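PDB 3VU1: putative uncharacterized protein PH0242 from Pyrococcus horikoshii, which is the C-terminal globular domain of AglB, an archaeal member of the oligosaccharyltransferase family, crystallised as a separate fragment with a bound calcium ion. Local coordinates for residues A[86-91]-A[243-248]. Numbering follows the deposited sequence.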
ATOM      1  N   TYR A  86       4.562  -6.977   2.793  1.00 32.46           N
ATOM      2  CA  TYR A  86       3.766  -6.536   3.921  1.00 30.11           C
ATOM      3  C   TYR A  86       4.003  -5.063   4.183  1.00 31.44           C
ATOM      4  O   TYR A  86       5.106  -4.552   4.016  1.00 31.45           O
ATOM      5  CB  TYR A  86       4.074  -7.361   5.171  1.00 30.22           C
ATOM      6  CG  TYR A  86       3.778  -8.820   4.957  1.00 31.38           C
ATOM      7  CD1 TYR A  86       4.778  -9.691   4.558  1.00 32.51           C
ATOM      8  CD2 TYR A  86       2.476  -9.319   5.089  1.00 31.91           C
ATOM      9  CE1 TYR A  86       4.508 -11.025   4.303  1.00 33.32           C
ATOM     10  CE2 TYR A  86       2.192 -10.658   4.861  1.00 31.76           C
ATOM     11  CZ  TYR A  86       3.211 -11.501   4.468  1.00 32.26           C
ATOM     12  OH  TYR A  86       2.962 -12.812   4.228  1.00 30.30           O
ATOM     13  N   PHE A  87       2.939  -4.375   4.568  1.00 29.90           N
ATOM     14  CA  PHE A  87       3.033  -2.994   4.881  1.00 28.86           C
ATOM     15  C   PHE A  87       2.473  -2.837   6.283  1.00 29.54           C
ATOM     16  O   PHE A  87       1.315  -3.191   6.552  1.00 28.51           O
ATOM     17  CB  PHE A  87       2.245  -2.149   3.878  1.00 28.34           C
ATOM     18  CG  PHE A  87       2.600  -0.697   3.927  1.00 29.77           C
ATOM     19  CD1 PHE A  87       3.252  -0.098   2.865  1.00 31.00           C
ATOM     20  CD2 PHE A  87       2.343   0.064   5.064  1.00 29.86           C
ATOM     21  CE1 PHE A  87       3.606   1.239   2.917  1.00 31.29           C
ATOM     22  CE2 PHE A  87       2.705   1.402   5.124  1.00 32.21           C
ATOM     23  CZ  PHE A  87       3.336   1.992   4.040  1.00 30.96           C
ATOM     24  N   ILE A  88       3.297  -2.284   7.165  1.00 28.88           N
ATOM     25  CA  ILE A  88       2.932  -2.128   8.560  1.00 29.53           C
ATOM     26  C   ILE A  88       2.423  -0.727   8.851  1.00 30.67           C
ATOM     27  O   ILE A  88       3.107   0.279   8.607  1.00 35.74           O
ATOM     28  CB  ILE A  88       4.107  -2.446   9.474  1.00 27.51           C
ATOM     29  CG1 ILE A  88       4.538  -3.884   9.239  1.00 28.69           C
ATOM     30  CG2 ILE A  88       3.687  -2.233  10.901  1.00 26.73           C
ATOM     31  CD1 ILE A  88       5.881  -4.241   9.869  1.00 32.54           C
ATOM     32  N   ILE A  89       1.208  -0.669   9.370  1.00 29.95           N
ATOM     33  CA  ILE A  89       0.577   0.597   9.671  1.00 28.41           C
ATOM     34  C   ILE A  89       0.561   0.754  11.175  1.00 30.97           C
ATOM     35  O   ILE A  89       0.218  -0.176  11.918  1.00 32.66           O
ATOM     36  CB  ILE A  89      -0.820   0.664   9.070  1.00 25.63           C
ATOM     37  CG1 ILE A  89      -0.696   0.715   7.545  1.00 25.83           C
ATOM     38  CG2 ILE A  89      -1.601   1.838   9.630  1.00 25.74           C
ATOM     39  CD1 ILE A  89      -0.175   2.020   6.958  1.00 25.64           C
ATOM     40  N   TYR A  90       0.964   1.932  11.613  1.00 32.17           N
ATOM     41  CA  TYR A  90       1.166   2.199  13.015  1.00 30.95           C
ATOM     42  C   TYR A  90       0.295   3.379  13.410  1.00 31.08           C
ATOM     43  O   TYR A  90       0.556   4.513  13.009  1.00 30.28           O
ATOM     44  CB  TYR A  90       2.652   2.502  13.226  1.00 32.90           C
ATOM     45  CG  TYR A  90       3.085   2.666  14.667  1.00 36.26           C
ATOM     46  CD1 TYR A  90       2.459   1.947  15.690  1.00 35.39           C
ATOM     47  CD2 TYR A  90       4.143   3.518  15.005  1.00 35.19           C
ATOM     48  CE1 TYR A  90       2.853   2.090  16.999  1.00 36.71           C
ATOM     49  CE2 TYR A  90       4.552   3.660  16.318  1.00 35.98           C
ATOM     50  CZ  TYR A  90       3.905   2.940  17.310  1.00 37.85           C
ATOM     51  OH  TYR A  90       4.271   3.074  18.634  1.00 38.13           O
ATOM     52  N   LEU A  91      -0.741   3.129  14.207  1.00 32.15           N
ATOM     53  CA  LEU A  91      -1.651   4.211  14.603  1.00 32.65           C
ATOM     54  C   LEU A  91      -0.980   5.437  15.208  1.00 34.21           C
ATOM     55  O   LEU A  91      -1.476   6.552  15.073  1.00 37.27           O
ATOM     56  CB  LEU A  91      -2.742   3.695  15.519  1.00 33.82           C
ATOM     57  CG  LEU A  91      -3.944   3.126  14.750  1.00 33.89           C
ATOM     58  CD1 LEU A  91      -3.596   1.837  14.002  1.00 31.21           C
ATOM     59  CD2 LEU A  91      -5.068   2.897  15.735  1.00 29.23           C
ATOM     60  N   GLY A 243      -2.273  -4.038  19.603  1.00 34.75           N
ATOM     61  CA  GLY A 243      -2.002  -2.705  20.095  1.00 32.79           C
ATOM     62  C   GLY A 243      -2.335  -1.692  19.027  1.00 31.23           C
ATOM     63  O   GLY A 243      -3.477  -1.634  18.558  1.00 30.56           O
ATOM     64  N   SER A 244      -1.328  -0.914  18.631  1.00 29.82           N
ATOM     65  CA  SER A 244      -1.485   0.124  17.620  1.00 27.61           C
ATOM     66  C   SER A 244      -0.806  -0.262  16.295  1.00 27.96           C
ATOM     67  O   SER A 244      -0.425   0.619  15.528  1.00 28.10           O
ATOM     68  CB  SER A 244      -0.834   1.389  18.115  1.00 28.94           C
ATOM     69  OG  SER A 244      -1.480   1.895  19.248  1.00 31.68           O
ATOM     70  N   VAL A 245      -0.627  -1.557  16.040  1.00 25.62           N
ATOM     71  CA  VAL A 245       0.014  -1.990  14.831  1.00 28.01           C
ATOM     72  C   VAL A 245      -0.921  -2.914  14.039  1.00 32.82           C
ATOM     73  O   VAL A 245      -1.428  -3.916  14.569  1.00 34.17           O
ATOM     74  CB  VAL A 245       1.334  -2.755  15.109  1.00 28.32           C
ATOM     75  CG1 VAL A 245       1.882  -3.366  13.840  1.00 28.22           C
ATOM     76  CG2 VAL A 245       2.394  -1.859  15.726  1.00 28.18           C
ATOM     77  N   ILE A 246      -1.134  -2.582  12.760  1.00 32.29           N
ATOM     78  CA  ILE A 246      -1.816  -3.463  11.832  1.00 30.05           C
ATOM     79  C   ILE A 246      -0.822  -3.861  10.731  1.00 31.65           C
ATOM     80  O   ILE A 246      -0.211  -2.994  10.088  1.00 31.58           O
ATOM     81  CB  ILE A 246      -3.061  -2.777  11.210  1.00 29.91           C
ATOM     82  CG1 ILE A 246      -3.905  -2.075  12.314  1.00 29.82           C
ATOM     83  CG2 ILE A 246      -3.842  -3.799  10.398  1.00 28.55           C
ATOM     84  CD1 ILE A 246      -5.080  -1.203  11.884  1.00 24.57           C
ATOM     85  N   VAL A 247      -0.659  -5.166  10.517  1.00 31.07           N
ATOM     86  CA  VAL A 247       0.131  -5.687   9.393  1.00 29.06           C
ATOM     87  C   VAL A 247      -0.773  -5.993   8.211  1.00 28.69           C
ATOM     88  O   VAL A 247      -1.637  -6.863   8.306  1.00 31.52           O
ATOM     89  CB  VAL A 247       0.847  -6.997   9.802  1.00 28.34           C
ATOM     90  CG1 VAL A 247       1.676  -7.584   8.658  1.00 25.86           C
ATOM     91  CG2 VAL A 247       1.706  -6.746  11.019  1.00 27.33           C
ATOM     92  N   TYR A 248      -0.568  -5.296   7.102  1.00 28.43           N
ATOM     93  CA  TYR A 248      -1.330  -5.535   5.867  1.00 25.73           C
ATOM     94  C   TYR A 248      -0.507  -6.298   4.864  1.00 26.87           C
ATOM     95  O   TYR A 248       0.643  -5.953   4.633  1.00 28.92           O
ATOM     96  CB  TYR A 248      -1.714  -4.229   5.257  1.00 23.84           C
ATOM     97  CG  TYR A 248      -2.818  -3.508   5.994  1.00 24.90           C
ATOM     98  CD1 TYR A 248      -2.522  -2.479   6.881  1.00 23.90           C
ATOM     99  CD2 TYR A 248      -4.179  -3.857   5.801  1.00 25.35           C
ATOM    100  CE1 TYR A 248      -3.529  -1.791   7.533  1.00 24.88           C
ATOM    101  CE2 TYR A 248      -5.202  -3.201   6.473  1.00 23.78           C
ATOM    102  CZ  TYR A 248      -4.871  -2.156   7.319  1.00 26.19           C
ATOM    103  OH  TYR A 248      -5.855  -1.469   7.981  1.00 27.36           O
TER
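Ser244 O accepts a hydrogen bond from Leu91 N at 2.9 Å, with the donor tilted 17° from the carbonyl plane. Tyr90 CA makes a CA-H...O contact with the same oxygen. The edge of the Tyr90 ring meets it too, near the ring plane. The Tyr90 side chain has chi1 -174°, which sets CG opposite the backbone N and brings the ring beside Ser244 and Val245; CD1 lies 3.8 Å from Val245 CG2. Tyr90 OH is hydrogen-bonded to Asn92 ND2, and Trp13 meets the ring edge-to-face. The two strands are antiparallel neighbours in the middle of a four-stranded mixed sheet. Phe87 and Tyr248 exchange two backbone hydrogen bonds, as do Ile89 and Ile246. Ile88 with Val247 and Tyr90 with Val245 are non-hydrogen-bonded pairs. Their side chains share one face of the sheet, where Ile88 CG2 touches Val245 CG1 at 3.6 Å and helix 13-23 packs on both residues. On the other face, Ile89 CG1 sits 3.7 Å from Tyr248 CD1. CG2 of Ile246 lies over one face of the Tyr248 ring, offset toward the rim, while Phe87 O and Ile89 CB lie at its edge. Tyr248 OH is hydrogen-bonded to Leu216 O in helix 212-218. Ile89 also touches Leu68 of helix 60-69 and Ala217 of helix 212-218.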